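Local coordinates for cellulose binding domain-containing protein (Clostridium clariflavum, PDB 4B96) that probably binds cellulose, as a family 3b carbohydrate-binding module forming the C-terminal part of a membrane protein of a biomass-sensing system, at residues I35-R38 with N39-V42. Sequence-based numbering, arbitrary orientation.
Sequences IDLR and NVKV
The carboxylate of Asp-36 lies near the amide of Asn-39, their planes 50° apart, as a neighbour and not a hydrogen-bond partner, with OD2 4.0 Å from ND2, while at the in-plane edge of the Arg-38 guanidinium sits the Asp-36 carboxylate carbon. This is an Asx turn leading into a tight 3-10 corner that joins strand 35-36 to strand 40-47 of the CBM3 beta-sandwich. Arg-38 grips the carboxylate side-on: NE reaches the syn lone pair of OD1 at 3.1 Å, practically straight, and NH2 meets OD2 at 2.8 Å in a salt bridge. A bend at chi3 (-55°) brings the guanidinium edge alongside the carboxylate. From above the carboxylate plane the backbone N of Arg-38 also donates to OD1, so that oxygen takes two bonds and the carboxylate's rotation is fixed. The chain then turns the corner with two backbone bonds, Asn-39 N to Asp-36 O and Val-40 N to Leu-37 O, each 3.1 Å. A water bridges Leu-37 O and Val-40 O, tying the corner to the new strand. On the buried side, Leu-37 leaves the backbone heading away from 39-42, but with CG anti to the carbonyl carbon (chi1 -71°) its end comes back toward Val-40, and both residues pack on Ile-27 of strand 20-29. Backbone hydrogen bonds link Asn-39 to Ser-141 and Ile-35 to Ile-95, the latter in the small sheet of strands 35-36 and 94-95. Ile-35 crosses Val-40 at about a right angle, CG2 to CG2 at 4.1 Å; closer still, Leu-37 CD2 rests 3.8 Å from Val-40 CB.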
loop_
_atom_site.group_PDB
_atom_site.type_symbol
_atom_site.label_atom_id
_atom_site.label_comp_id
_atom_site.label_asym_id
_atom_site.label_seq_id
_atom_site.Cartn_x
_atom_site.Cartn_y
_atom_site.Cartn_z
ATOM N N ILE A 35 8.655 -17.963 -1.561
ATOM C CA ILE A 35 8.671 -16.971 -0.481
ATOM C C ILE A 35 8.823 -17.654 0.875
ATOM O O ILE A 35 8.000 -18.497 1.251
ATOM C CB ILE A 35 7.395 -16.136 -0.478
ATOM C CG1 ILE A 35 7.431 -15.210 -1.695
ATOM C CG2 ILE A 35 7.305 -15.265 0.835
ATOM C CD1 ILE A 35 6.114 -14.475 -1.925
ATOM N N ASP A 36 9.889 -17.291 1.592
ATOM C CA ASP A 36 10.137 -17.880 2.909
ATOM C C ASP A 36 9.307 -17.180 3.987
ATOM O O ASP A 36 9.624 -16.044 4.377
ATOM C CB ASP A 36 11.618 -17.735 3.231
ATOM C CG ASP A 36 12.017 -18.484 4.498
ATOM O OD1 ASP A 36 11.124 -19.021 5.208
ATOM O OD2 ASP A 36 13.237 -18.517 4.780
ATOM N N LEU A 37 8.238 -17.828 4.463
ATOM C CA LEU A 37 7.357 -17.198 5.444
ATOM C C LEU A 37 8.034 -16.969 6.814
ATOM O O LEU A 37 7.504 -16.264 7.669
ATOM C CB LEU A 37 6.081 -18.033 5.622
ATOM C CG LEU A 37 5.150 -17.957 4.409
ATOM C CD1 LEU A 37 3.917 -18.760 4.689
ATOM C CD2 LEU A 37 4.763 -16.515 4.180
ATOM N N ARG A 38 9.190 -17.569 7.017
ATOM C CA ARG A 38 9.927 -17.265 8.259
ATOM C C ARG A 38 10.348 -15.790 8.328
ATOM O O ARG A 38 10.657 -15.282 9.390
ATOM C CB ARG A 38 11.147 -18.159 8.418
ATOM C CG ARG A 38 10.762 -19.607 8.710
ATOM C CD ARG A 38 12.014 -20.482 8.764
ATOM N NE ARG A 38 12.762 -20.319 7.514
ATOM C CZ ARG A 38 14.018 -20.717 7.320
ATOM N NH1 ARG A 38 14.697 -21.296 8.309
ATOM N NH2 ARG A 38 14.593 -20.527 6.134
ATOM N N ASN A 39 10.331 -15.104 7.195
ATOM C CA ASN A 39 10.687 -13.693 7.181
ATOM C C ASN A 39 9.496 -12.767 6.997
ATOM O O ASN A 39 9.683 -11.573 6.748
ATOM C CB ASN A 39 11.678 -13.430 6.065
ATOM C CG ASN A 39 12.970 -14.166 6.259
ATOM O OD1 ASN A 39 13.437 -14.350 7.382
ATOM N ND2 ASN A 39 13.557 -14.597 5.159
ATOM N N VAL A 40 8.283 -13.304 7.140
ATOM C CA VAL A 40 7.084 -12.566 6.817
ATOM C C VAL A 40 6.241 -12.285 8.030
ATOM O O VAL A 40 5.989 -13.166 8.829
ATOM C CB VAL A 40 6.243 -13.349 5.780
ATOM C CG1 VAL A 40 4.849 -12.757 5.600
ATOM C CG2 VAL A 40 7.009 -13.392 4.445
ATOM N N LYS A 41 5.816 -11.034 8.190
ATOM C CA LYS A 41 4.846 -10.671 9.232
ATOM C C LYS A 41 3.594 -10.101 8.566
ATOM O O LYS A 41 3.683 -9.330 7.564
ATOM C CB LYS A 41 5.462 -9.530 10.079
ATOM C CG LYS A 41 6.589 -9.976 10.932
ATOM C CD LYS A 41 7.334 -8.809 11.563
ATOM C CE LYS A 41 8.629 -9.367 12.241
ATOM N NZ LYS A 41 9.300 -8.380 13.165
ATOM N N VAL A 42 2.434 -10.379 9.143
ATOM C CA VAL A 42 1.200 -9.819 8.622
ATOM C C VAL A 42 0.498 -9.128 9.787
ATOM O O VAL A 42 0.455 -9.701 10.902
ATOM C CB VAL A 42 0.303 -10.941 8.044
ATOM C CG1 VAL A 42 -1.020 -10.397 7.448
ATOM C CG2 VAL A 42 1.062 -11.718 6.955
HETATM O O HOH W 1 7.351 -15.037 10.211
#